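Local structure of glycosyltransferase Gtf1 (Streptococcus pneumoniae, 4PQG) at residues D49-A53 / D54-H58; E137-K141 / G142-R146; K341-D344 / W345-A349; E376-N380 / H381-D385. The protein is a glycosyltransferase of the GT-B clan, with two Rossmann-like domains and an extended antiparallel beta-sheet domain, modelled here with uridine-5'-diphosphate. One frame throughout, in Å; residues are numbered along the deposited sequence.

Contact 1. Residues D49-A53 / D54-H58; sequences DMILA and DNIQH
Ile51 meets the chain that turns back past it through both of its branches. Its CG2 methyl, anti to the backbone N (chi1 -52° puts CG1 beside that N instead), reaches the carbonyl of Asp54, with CG2 to Asp54 O at 3.7 Å. The other branch runs toward the first turn of the helix, where Ile51 CG1 comes within 4.3 Å of Ile56 CD1. Ile56 has a fully extended chain, and this carries its CD1 toward Ile51. No direct hydrogen bond spans the turn; a water does the bridging, donating to Ile51 O at 2.8 Å and, over a longer 3.3 Å, to Asp54 O. Asp54 holds its carboxylate beside its own backbone N, close to the Ala53 carbonyl group, and OD1 takes its protein hydrogen bond from Trp20 NE1. Asn55 then caps the helix: its OD1 accepts from Gln57 N at 3.0 Å, the donor sitting 47° out of the amide plane. Its CB also lies over the centre of the His58 ring, 3.5 Å above the plane. Asn55 ND2 bonds to Ala83 O and Thr85 OG1, so the amide is gripped at both ends. The turn links strand 42-47 to helix 56-63 in the N-terminal Rossmann-like domain; Leu52 turns the other way, onto strands 154-163 and 166-175 of the antiparallel sheet, while Ile56 packs on Trp72 of strand 70-72.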
loop_
_atom_site.group_PDB
_atom_site.type_symbol
_atom_site.label_atom_id
_atom_site.label_comp_id
_atom_site.label_asym_id
_atom_site.label_seq_id
_atom_site.Cartn_x
_atom_site.Cartn_y
_atom_site.Cartn_z
ATOM N N ASP A 49 3.861 -5.075 -10.812
ATOM C CA ASP A 49 2.793 -4.504 -11.633
ATOM C C ASP A 49 3.332 -3.547 -12.674
ATOM O O ASP A 49 4.320 -2.853 -12.454
ATOM C CB ASP A 49 1.773 -3.737 -10.789
ATOM C CG ASP A 49 0.802 -4.643 -10.050
ATOM O OD1 ASP A 49 0.851 -5.894 -10.180
ATOM O OD2 ASP A 49 -0.023 -4.078 -9.317
ATOM N N MET A 50 2.645 -3.489 -13.807
ATOM C CA MET A 50 2.888 -2.443 -14.793
ATOM C C MET A 50 2.306 -1.117 -14.252
ATOM O O MET A 50 1.097 -1.003 -14.023
ATOM C CB MET A 50 2.258 -2.849 -16.136
ATOM C CG MET A 50 2.316 -1.764 -17.218
ATOM S SD MET A 50 4.029 -1.459 -17.709
ATOM C CE MET A 50 4.457 -3.012 -18.508
ATOM N N ILE A 51 3.178 -0.140 -14.005
ATOM C CA ILE A 51 2.797 1.170 -13.458
ATOM C C ILE A 51 3.280 2.231 -14.444
ATOM O O ILE A 51 4.498 2.466 -14.545
ATOM C CB ILE A 51 3.509 1.454 -12.102
ATOM C CG1 ILE A 51 3.340 0.310 -11.095
ATOM C CG2 ILE A 51 3.083 2.807 -11.523
ATOM C CD1 ILE A 51 1.924 0.067 -10.626
ATOM N N LEU A 52 2.342 2.879 -15.135
ATOM C CA LEU A 52 2.657 3.856 -16.167
ATOM C C LEU A 52 1.894 5.168 -15.972
ATOM O O LEU A 52 2.328 6.217 -16.451
ATOM C CB LEU A 52 2.361 3.273 -17.565
ATOM C CG LEU A 52 3.364 2.200 -18.047
ATOM C CD1 LEU A 52 2.954 1.601 -19.385
ATOM C CD2 LEU A 52 4.795 2.740 -18.125
ATOM N N ALA A 53 0.777 5.102 -15.250
ATOM C CA ALA A 53 -0.054 6.289 -14.998
ATOM C C ALA A 53 0.745 7.340 -14.232
ATOM O O ALA A 53 0.519 8.552 -14.378
ATOM C CB ALA A 53 -1.308 5.896 -14.229
ATOM N N ASP A 54 1.674 6.851 -13.408
ATOM C CA ASP A 54 2.630 7.686 -12.698
ATOM C C ASP A 54 4.029 7.162 -12.919
ATOM O O ASP A 54 4.200 5.974 -13.181
ATOM C CB ASP A 54 2.354 7.603 -11.196
ATOM C CG ASP A 54 1.073 8.300 -10.808
ATOM O OD1 ASP A 54 1.060 9.542 -10.841
ATOM O OD2 ASP A 54 0.093 7.599 -10.507
ATOM N N ASN A 55 5.023 8.036 -12.773
ATOM C CA ASN A 55 6.402 7.603 -12.607
ATOM C C ASN A 55 6.502 6.860 -11.263
ATOM O O ASN A 55 6.214 7.437 -10.225
ATOM C CB ASN A 55 7.337 8.825 -12.616
ATOM C CG ASN A 55 8.807 8.453 -12.469
ATOM O OD1 ASN A 55 9.150 7.341 -12.054
ATOM N ND2 ASN A 55 9.690 9.396 -12.823
ATOM N N ILE A 56 6.911 5.587 -11.274
ATOM C CA ILE A 56 6.943 4.810 -10.038
ATOM C C ILE A 56 7.793 5.474 -8.933
ATOM O O ILE A 56 7.490 5.345 -7.745
ATOM C CB ILE A 56 7.327 3.309 -10.275
ATOM C CG1 ILE A 56 6.912 2.451 -9.059
ATOM C CG2 ILE A 56 8.811 3.157 -10.635
ATOM C CD1 ILE A 56 7.179 0.960 -9.191
ATOM N N GLN A 57 8.834 6.208 -9.331
ATOM C CA GLN A 57 9.692 6.888 -8.378
ATOM C C GLN A 57 8.894 7.925 -7.571
ATOM O O GLN A 57 9.140 8.130 -6.382
ATOM C CB GLN A 57 10.874 7.558 -9.091
ATOM C CG GLN A 57 11.925 8.121 -8.131
ATOM C CD GLN A 57 11.534 9.466 -7.554
ATOM O OE1 GLN A 57 10.681 10.152 -8.100
ATOM N NE2 GLN A 57 12.158 9.850 -6.438
ATOM N N HIS A 58 7.955 8.593 -8.218
ATOM C CA HIS A 58 7.131 9.574 -7.504
ATOM C C HIS A 58 6.367 8.914 -6.388
ATOM O O HIS A 58 6.231 9.471 -5.302
ATOM C CB HIS A 58 6.186 10.281 -8.455
ATOM C CG HIS A 58 6.881 11.040 -9.547
ATOM N ND1 HIS A 58 6.230 11.502 -10.621
ATOM C CD2 HIS A 58 8.220 11.397 -9.713
ATOM C CE1 HIS A 58 7.104 12.145 -11.426
ATOM N NE2 HIS A 58 8.315 12.074 -10.871
HETATM O O HOH W 1 6.702 4.178 -14.262
HETATM O O HOH W 2 -0.479 11.079 -12.471
#

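Contact 2. Residues E137-K141 / G142-R146; sequences EYVFK and GNLIR
Tyr138 and Ile145 lie side by side and point the same way, the isoleucine CB sitting near the ring plane at its edge, 4.1 Å from Tyr138 CD2. The ring gets there because CG is anti to the backbone N (chi1 -176°). Val139 and Leu144, a non-hydrogen-bonded pair, instead cross at about a right angle: Leu144 CD1 lies 4.2 Å from Val139 CG2 and closer, 3.7 Å, to Glu137 CB. The other valine methyl, CG1, presses on the turn, 3.4 Å from Gly142 C. Opposite Tyr138 the second strand fits in two residues, Ile145 and Arg146, which makes a classic beta bulge. Tyr138 N gives a nearly straight bond to Arg146 O (2.8 Å), and Tyr138 O accepts from Ile145 N. Phe140 and Asn143 close a type I' turn by exchanging backbone bonds, Lys141 and Gly142 occupying its corners with positive phi. A water joins the turn to a side chain, donating to Phe140 O and accepting from Asn143 ND2 at 2.6 Å. Arg146 leads away to a salt bridge with Asp148. This hairpin of strands 133-140 and 143-150 lies mid-sheet in the extended antiparallel domain, between strands 119-125 and 154-163, with the Tyr138 ring meeting Phe96 almost parallel.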
loop_
_atom_site.group_PDB
_atom_site.type_symbol
_atom_site.label_atom_id
_atom_site.label_comp_id
_atom_site.label_asym_id
_atom_site.label_seq_id
_atom_site.Cartn_x
_atom_site.Cartn_y
_atom_site.Cartn_z
ATOM N N GLU A 137 1.181 11.833 -25.380
ATOM C CA GLU A 137 0.384 11.065 -26.327
ATOM C C GLU A 137 0.440 11.692 -27.719
ATOM O O GLU A 137 0.220 12.899 -27.865
ATOM C CB GLU A 137 -1.069 10.974 -25.829
ATOM C CG GLU A 137 -1.141 10.427 -24.401
ATOM C CD GLU A 137 -2.534 10.067 -23.938
ATOM O OE1 GLU A 137 -3.500 10.454 -24.619
ATOM O OE2 GLU A 137 -2.651 9.414 -22.866
ATOM N N TYR A 138 0.738 10.878 -28.731
ATOM C CA TYR A 138 0.804 11.353 -30.121
ATOM C C TYR A 138 -0.383 10.880 -30.919
ATOM O O TYR A 138 -0.621 9.678 -31.042
ATOM C CB TYR A 138 2.070 10.886 -30.829
ATOM C CG TYR A 138 2.232 11.421 -32.251
ATOM C CD1 TYR A 138 2.755 12.707 -32.485
ATOM C CD2 TYR A 138 1.889 10.635 -33.366
ATOM C CE1 TYR A 138 2.925 13.188 -33.784
ATOM C CE2 TYR A 138 2.046 11.106 -34.668
ATOM C CZ TYR A 138 2.563 12.377 -34.872
ATOM O OH TYR A 138 2.727 12.841 -36.158
ATOM N N VAL A 139 -1.093 11.837 -31.499
ATOM C CA VAL A 139 -2.358 11.556 -32.168
ATOM C C VAL A 139 -2.272 12.011 -33.621
ATOM O O VAL A 139 -1.804 13.120 -33.906
ATOM C CB VAL A 139 -3.541 12.241 -31.434
ATOM C CG1 VAL A 139 -4.861 11.896 -32.095
ATOM C CG2 VAL A 139 -3.585 11.842 -29.962
ATOM N N PHE A 140 -2.675 11.133 -34.537
ATOM C CA PHE A 140 -2.689 11.464 -35.952
ATOM C C PHE A 140 -4.095 11.276 -36.510
ATOM O O PHE A 140 -4.734 10.240 -36.265
ATOM C CB PHE A 140 -1.684 10.632 -36.735
ATOM C CG PHE A 140 -1.398 11.173 -38.101
ATOM C CD1 PHE A 140 -0.561 12.279 -38.267
ATOM C CD2 PHE A 140 -1.979 10.595 -39.230
ATOM C CE1 PHE A 140 -0.307 12.795 -39.539
ATOM C CE2 PHE A 140 -1.725 11.102 -40.502
ATOM C CZ PHE A 140 -0.890 12.201 -40.655
ATOM N N LYS A 141 -4.577 12.295 -37.228
ATOM C CA LYS A 141 -5.952 12.324 -37.751
ATOM C C LYS A 141 -6.938 11.671 -36.779
ATOM O O LYS A 141 -7.670 10.749 -37.139
ATOM C CB LYS A 141 -6.026 11.684 -39.145
ATOM C CG LYS A 141 -5.217 12.424 -40.215
ATOM C CD LYS A 141 -5.509 11.971 -41.649
ATOM C CE LYS A 141 -6.898 12.396 -42.127
ATOM N NZ LYS A 141 -7.175 12.068 -43.558
ATOM N N GLY A 142 -6.916 12.133 -35.527
ATOM C CA GLY A 142 -7.849 11.659 -34.503
ATOM C C GLY A 142 -7.452 10.395 -33.760
ATOM O O GLY A 142 -7.991 10.114 -32.683
ATOM N N ASN A 143 -6.506 9.641 -34.319
ATOM C CA ASN A 143 -6.110 8.346 -33.751
ATOM C C ASN A 143 -4.802 8.352 -32.962
ATOM O O ASN A 143 -3.762 8.790 -33.454
ATOM C CB ASN A 143 -6.049 7.283 -34.839
ATOM C CG ASN A 143 -7.398 7.038 -35.482
ATOM O OD1 ASN A 143 -8.423 6.945 -34.798
ATOM N ND2 ASN A 143 -7.405 6.933 -36.803
ATOM N N LEU A 144 -4.886 7.855 -31.737
ATOM C CA LEU A 144 -3.735 7.713 -30.864
ATOM C C LEU A 144 -2.803 6.632 -31.405
ATOM O O LEU A 144 -3.207 5.501 -31.610
ATOM C CB LEU A 144 -4.201 7.363 -29.463
ATOM C CG LEU A 144 -3.171 7.087 -28.372
ATOM C CD1 LEU A 144 -2.335 8.311 -28.082
ATOM C CD2 LEU A 144 -3.929 6.666 -27.117
ATOM N N ILE A 145 -1.549 7.001 -31.604
ATOM C CA ILE A 145 -0.555 6.180 -32.276
ATOM C C ILE A 145 0.582 5.754 -31.328
ATOM O O ILE A 145 1.140 4.686 -31.468
ATOM C CB ILE A 145 -0.027 6.963 -33.519
ATOM C CG1 ILE A 145 -1.112 7.029 -34.606
ATOM C CG2 ILE A 145 1.266 6.393 -34.095
ATOM C CD1 ILE A 145 -1.799 5.700 -34.874
ATOM N N ARG A 146 0.939 6.604 -30.380
ATOM C CA ARG A 146 2.061 6.316 -29.485
ATOM C C ARG A 146 1.922 7.110 -28.204
ATOM O O ARG A 146 1.471 8.272 -28.219
ATOM C CB ARG A 146 3.411 6.639 -30.151
ATOM C CG ARG A 146 4.626 6.034 -29.434
ATOM C CD ARG A 146 5.920 6.288 -30.220
ATOM N NE ARG A 146 6.731 7.392 -29.706
ATOM C CZ ARG A 146 7.658 8.056 -30.404
ATOM N NH1 ARG A 146 7.904 7.776 -31.685
ATOM N NH2 ARG A 146 8.346 9.021 -29.817
HETATM O O HOH W 3 -5.139 7.830 -37.695
#

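Contact 3. Residues K341-D344 / W345-A349; sequences KHID and WLVKA. With UDP (uridine-5'-diphosphate), chain C.
Trp345 lays the six-membered part of its indole against the imidazole of His342, an offset stack with centroids 4.0 Å apart and planes turned by only 10°. The two side chains point the same way. His342 CG stands beside its backbone N, which lets the imidazole lie along the indole. Separately, His342 CB sits over the face of the same six-membered ring, 3.9 Å from its centroid, as a CH-pi contact. The histidine ND1 lies above the rim, 3.5 Å from Trp345 CH2, while NE2 is tied to Thr410 OG1; stack and bond together fix the rotation of the imidazole.

Asp344 flanks the indole next to its pyrrole end. Its CG sits between backbone N and carbonyl carbon (chi1 56°), the crowded position, bringing OD2 to 3.6 Å from Trp345 CD1, with carboxylate and ring planes 40° apart. This is close packing, not a hydrogen bond.

His342 is the N-cap residue, and its carbonyl takes only a weak bond from Trp345 N. Regular helical bonding follows: Val347 N to Ile343 O at 2.9 Å and Lys348 N to Asp344 O, almost straight at the hydrogen. Just before the cap, Lys341 bends at chi2 and sends NZ to UDP O1B (2.8 Å), with a weaker bond to O3A; Glu412 pairs with the same ammonium.

Helix 343-353 is the crossover between strands 330-334 and 361-365 of the C-terminal Rossmann-like domain. Trp345 and Leu346 pack on helix 458-474, Ile343 and Val347 on strand 361-365, and Asp344 against helix 371-380.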
loop_
_atom_site.group_PDB
_atom_site.type_symbol
_atom_site.label_atom_id
_atom_site.label_comp_id
_atom_site.label_asym_id
_atom_site.label_seq_id
_atom_site.Cartn_x
_atom_site.Cartn_y
_atom_site.Cartn_z
ATOM N N LYS A 341 -13.830 -1.528 6.507
ATOM C CA LYS A 341 -13.537 -0.545 7.572
ATOM C C LYS A 341 -14.825 0.054 8.177
ATOM O O LYS A 341 -14.783 0.670 9.239
ATOM C CB LYS A 341 -12.637 0.594 7.046
ATOM C CG LYS A 341 -11.287 0.143 6.465
ATOM C CD LYS A 341 -10.307 -0.355 7.546
ATOM C CE LYS A 341 -9.020 -0.890 6.926
ATOM N NZ LYS A 341 -7.877 -0.981 7.889
ATOM N N HIS A 342 -15.953 -0.118 7.478
ATOM C CA HIS A 342 -17.286 0.295 7.956
ATOM C C HIS A 342 -17.333 1.682 8.515
ATOM O O HIS A 342 -17.961 1.917 9.563
ATOM C CB HIS A 342 -17.817 -0.674 9.013
ATOM C CG HIS A 342 -17.762 -2.113 8.596
ATOM N ND1 HIS A 342 -18.713 -2.682 7.823
ATOM C CD2 HIS A 342 -16.823 -3.104 8.864
ATOM C CE1 HIS A 342 -18.400 -3.978 7.612
ATOM N NE2 HIS A 342 -17.243 -4.236 8.256
ATOM N N ILE A 343 -16.685 2.622 7.833
ATOM C CA ILE A 343 -16.663 4.003 8.301
ATOM C C ILE A 343 -18.085 4.565 8.382
ATOM O O ILE A 343 -18.355 5.443 9.208
ATOM C CB ILE A 343 -15.707 4.884 7.476
ATOM C CG1 ILE A 343 -14.267 4.371 7.617
ATOM C CG2 ILE A 343 -15.759 6.330 7.948
ATOM C CD1 ILE A 343 -13.302 4.988 6.632
ATOM N N ASP A 344 -18.997 4.017 7.572
ATOM C CA ASP A 344 -20.393 4.473 7.603
ATOM C C ASP A 344 -21.036 4.286 8.971
ATOM O O ASP A 344 -21.790 5.146 9.424
ATOM C CB ASP A 344 -21.237 3.849 6.488
ATOM C CG ASP A 344 -21.213 2.336 6.512
ATOM O OD1 ASP A 344 -20.095 1.772 6.549
ATOM O OD2 ASP A 344 -22.305 1.719 6.490
ATOM N N TRP A 345 -20.716 3.179 9.639
ATOM C CA TRP A 345 -21.136 2.969 11.021
ATOM C C TRP A 345 -20.613 4.033 11.939
ATOM O O TRP A 345 -21.353 4.510 12.811
ATOM C CB TRP A 345 -20.744 1.580 11.521
ATOM C CG TRP A 345 -21.361 0.434 10.750
ATOM C CD1 TRP A 345 -22.430 0.481 9.864
ATOM C CD2 TRP A 345 -20.984 -0.988 10.810
ATOM N NE1 TRP A 345 -22.712 -0.766 9.372
ATOM C CE2 TRP A 345 -21.889 -1.690 9.891
ATOM C CE3 TRP A 345 -20.007 -1.714 11.482
ATOM C CZ2 TRP A 345 -21.811 -3.059 9.682
ATOM C CZ3 TRP A 345 -19.925 -3.096 11.257
ATOM C CH2 TRP A 345 -20.816 -3.753 10.380
ATOM N N LEU A 346 -19.349 4.439 11.762
ATOM C CA LEU A 346 -18.783 5.511 12.582
ATOM C C LEU A 346 -19.468 6.853 12.348
ATOM O O LEU A 346 -19.725 7.602 13.309
ATOM C CB LEU A 346 -17.271 5.680 12.341
ATOM C CG LEU A 346 -16.392 4.486 12.718
ATOM C CD1 LEU A 346 -14.939 4.818 12.400
ATOM C CD2 LEU A 346 -16.569 4.150 14.196
ATOM N N VAL A 347 -19.735 7.172 11.083
ATOM C CA VAL A 347 -20.388 8.432 10.759
ATOM C C VAL A 347 -21.762 8.510 11.453
ATOM O O VAL A 347 -22.053 9.498 12.145
ATOM C CB VAL A 347 -20.497 8.672 9.226
ATOM C CG1 VAL A 347 -21.380 9.874 8.917
ATOM C CG2 VAL A 347 -19.117 8.893 8.618
ATOM N N LYS A 348 -22.580 7.467 11.297
ATOM C CA LYS A 348 -23.894 7.385 11.978
ATOM C C LYS A 348 -23.821 7.446 13.515
ATOM O O LYS A 348 -24.685 8.049 14.172
ATOM C CB LYS A 348 -24.663 6.147 11.520
ATOM C CG LYS A 348 -24.905 6.137 10.016
ATOM C CD LYS A 348 -25.959 5.127 9.606
ATOM C CE LYS A 348 -26.319 5.295 8.139
ATOM N NZ LYS A 348 -27.516 4.469 7.816
ATOM N N ALA A 349 -22.783 6.833 14.082
ATOM C CA ALA A 349 -22.532 6.897 15.514
ATOM C C ALA A 349 -22.207 8.323 15.954
ATOM O O ALA A 349 -22.723 8.796 16.985
ATOM C CB ALA A 349 -21.406 5.950 15.902
HETATM N N1 UDP C . -2.572 6.246 5.639
HETATM C C2 UDP C . -2.045 7.491 5.233
HETATM N N3 UDP C . -2.874 8.503 5.019
HETATM C C4 UDP C . -4.202 8.394 5.164
HETATM C C5 UDP C . -4.765 7.177 5.558
HETATM C C6 UDP C . -3.904 6.099 5.798
HETATM O O2 UDP C . -0.809 7.659 5.085
HETATM O O4 UDP C . -4.912 9.401 4.944
HETATM C "C1'" UDP C . -1.625 5.154 5.910
HETATM C "C2'" UDP C . -1.521 4.960 7.421
HETATM O "O2'" UDP C . -0.562 5.828 8.056
HETATM C "C3'" UDP C . -1.149 3.497 7.592
HETATM C "C4'" UDP C . -1.678 2.834 6.323
HETATM O "O4'" UDP C . -2.084 3.888 5.434
HETATM O "O3'" UDP C . 0.274 3.340 7.648
HETATM C "C5'" UDP C . -2.891 1.943 6.582
HETATM O "O5'" UDP C . -2.455 0.777 7.258
HETATM P PA UDP C . -3.451 -0.083 8.176
HETATM O O1A UDP C . -2.696 -1.262 8.730
HETATM O O2A UDP C . -4.091 0.884 9.143
HETATM O O3A UDP C . -4.714 -0.486 7.257
HETATM P PB UDP C . -4.813 -1.383 5.924
HETATM O O1B UDP C . -6.057 -2.213 6.142
HETATM O O2B UDP C . -4.909 -0.379 4.787
HETATM O O3B UDP C . -3.570 -2.253 5.903
#

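Contact 4. Residues E376-N380 / H381-D385; sequences EIIAN and HQAED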
loop_
_atom_site.group_PDB
_atom_site.type_symbol
_atom_site.label_atom_id
_atom_site.label_comp_id
_atom_site.label_asym_id
_atom_site.label_seq_id
_atom_site.Cartn_x
_atom_site.Cartn_y
_atom_site.Cartn_z
ATOM N N GLU A 376 -22.986 10.926 1.107
ATOM C CA GLU A 376 -24.433 10.786 1.110
ATOM C C GLU A 376 -25.015 10.797 2.537
ATOM O O GLU A 376 -25.974 11.526 2.802
ATOM C CB GLU A 376 -24.832 9.531 0.335
ATOM C CG GLU A 376 -26.288 9.122 0.447
ATOM C CD GLU A 376 -26.527 7.738 -0.147
ATOM O OE1 GLU A 376 -26.208 7.540 -1.339
ATOM O OE2 GLU A 376 -27.025 6.848 0.582
ATOM N N ILE A 377 -24.426 10.010 3.440
ATOM C CA ILE A 377 -24.826 9.989 4.845
ATOM C C ILE A 377 -24.679 11.371 5.503
ATOM O O ILE A 377 -25.594 11.846 6.193
ATOM C CB ILE A 377 -24.044 8.919 5.658
ATOM C CG1 ILE A 377 -24.289 7.528 5.072
ATOM C CG2 ILE A 377 -24.447 8.943 7.131
ATOM C CD1 ILE A 377 -23.359 6.457 5.599
ATOM N N ILE A 378 -23.534 12.010 5.276
ATOM C CA ILE A 378 -23.253 13.332 5.811
ATOM C C ILE A 378 -24.263 14.365 5.289
ATOM O O ILE A 378 -24.820 15.142 6.078
ATOM C CB ILE A 378 -21.798 13.744 5.499
ATOM C CG1 ILE A 378 -20.828 12.793 6.207
ATOM C CG2 ILE A 378 -21.522 15.183 5.913
ATOM C CD1 ILE A 378 -19.405 12.863 5.672
ATOM N N ALA A 379 -24.511 14.357 3.977
ATOM C CA ALA A 379 -25.492 15.265 3.376
ATOM C C ALA A 379 -26.876 15.056 3.985
ATOM O O ALA A 379 -27.510 16.023 4.414
ATOM C CB ALA A 379 -25.552 15.091 1.867
ATOM N N ASN A 380 -27.323 13.799 4.026
ATOM C CA ASN A 380 -28.640 13.423 4.548
ATOM C C ASN A 380 -28.917 13.872 5.976
ATOM O O ASN A 380 -30.083 14.059 6.352
ATOM C CB ASN A 380 -28.863 11.907 4.453
ATOM C CG ASN A 380 -29.080 11.433 3.026
ATOM O OD1 ASN A 380 -29.288 12.238 2.122
ATOM N ND2 ASN A 380 -29.028 10.111 2.818
ATOM N N HIS A 381 -27.855 14.024 6.770
ATOM C CA HIS A 381 -27.988 14.463 8.158
ATOM C C HIS A 381 -27.519 15.884 8.380
ATOM O O HIS A 381 -27.439 16.346 9.518
ATOM C CB HIS A 381 -27.303 13.468 9.106
ATOM C CG HIS A 381 -28.010 12.123 9.192
ATOM N ND1 HIS A 381 -27.812 11.133 8.290
ATOM C CD2 HIS A 381 -28.944 11.638 10.102
ATOM C CE1 HIS A 381 -28.578 10.075 8.611
ATOM N NE2 HIS A 381 -29.265 10.381 9.719
ATOM N N GLN A 382 -27.230 16.594 7.286
ATOM C CA GLN A 382 -26.675 17.956 7.329
ATOM C C GLN A 382 -25.479 18.070 8.285
ATOM O O GLN A 382 -25.361 19.018 9.070
ATOM C CB GLN A 382 -27.768 18.999 7.638
ATOM C CG GLN A 382 -28.751 19.199 6.486
ATOM C CD GLN A 382 -30.064 19.867 6.899
ATOM O OE1 GLN A 382 -30.084 20.855 7.648
ATOM N NE2 GLN A 382 -31.169 19.341 6.382
ATOM N N ALA A 383 -24.580 17.097 8.198
ATOM C CA ALA A 383 -23.475 17.001 9.133
ATOM C C ALA A 383 -22.160 17.565 8.581
ATOM O O ALA A 383 -21.113 17.447 9.218
ATOM C CB ALA A 383 -23.313 15.554 9.594
ATOM N N GLU A 384 -22.224 18.204 7.416
ATOM C CA GLU A 384 -21.034 18.767 6.752
ATOM C C GLU A 384 -20.130 19.639 7.625
ATOM O O GLU A 384 -18.927 19.673 7.420
ATOM C CB GLU A 384 -21.415 19.558 5.490
ATOM C CG GLU A 384 -22.057 18.729 4.389
ATOM C CD GLU A 384 -23.570 18.823 4.396
ATOM O OE1 GLU A 384 -24.158 19.026 5.476
ATOM O OE2 GLU A 384 -24.181 18.694 3.318
ATOM N N ASP A 385 -20.714 20.360 8.578
ATOM C CA ASP A 385 -19.951 21.298 9.390
ATOM C C ASP A 385 -19.109 20.618 10.458
ATOM O O ASP A 385 -18.169 21.223 10.968
ATOM C CB ASP A 385 -20.866 22.369 10.014
ATOM C CG ASP A 385 -21.352 23.392 8.991
ATOM O OD1 ASP A 385 -20.793 23.450 7.869
ATOM O OD2 ASP A 385 -22.300 24.142 9.310
#
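His381 bonds back to the last turn of the helix before it: ND1 donates to Ile377 O at 3.1 Å, with the carbonyl oxygen only 4° out of the imidazole plane. This needs the proton on ND1 and holds the ring edge-on to the helix. With CG beside the backbone N, chi1 -69° carries the ring back along the helix, and its turn about CB-CG points the ND1 edge at that carbonyl oxygen. The backbone N of His381 adds weak bonds to Ile377 O and Ile378 O, so the Ile377 oxygen is held by ring and main chain together.

Beyond it the chain makes a Schellman motif. Ala383 N reaches back to Ile378 O at 2.9 Å, the hydrogen pointing straight at the oxygen, and Gln382 N bonds to Ala379 O, also at 2.9 Å but from well above the carbonyl plane. Gln382, at positive phi, is the C-prime residue that reverses the chain.

Packing follows from this fold-back. Ile378 CG2, anti to its backbone N, fits under the returning chain, 3.4 Å from Glu384 N and 4.1 Å from Ala383 CB. Glu384 bends at chi2 and curls back over the helix end, its CG against the same methyl at 3.9 Å and OE2 near Ala379 CA.

The cap ends helix 371-380 and leads into strand 387-391, an edge strand of the C-terminal parallel sheet; Ile378 packs on Ile387 and Leu389, while Ile377 and His381 lean on Ile351 of helix 343-353.

The four contacts follow one another along the chain and spread over three parts of the molecule. Contacts 3 and 4 share the C-terminal Rossmann-like domain, their centres 13 Å apart, and touch directly: Ile377 CD1 packs on Asp344 CB at 3.5 Å, and its CG2 meets Val347 CG1 at 3.7 Å. Of the four, contact 3 supplies a residue of the UDP pocket, Lys341; Gly24 of the N-terminal half also bonds the nucleotide. Contact 1 lies in that half, about 19 Å from contact 3 between nearest atoms, across the chain's centre. Contact 2 stands in the extended sheet, about 9 Å from contact 1 but about 32 Å from contact 3, again between nearest atoms.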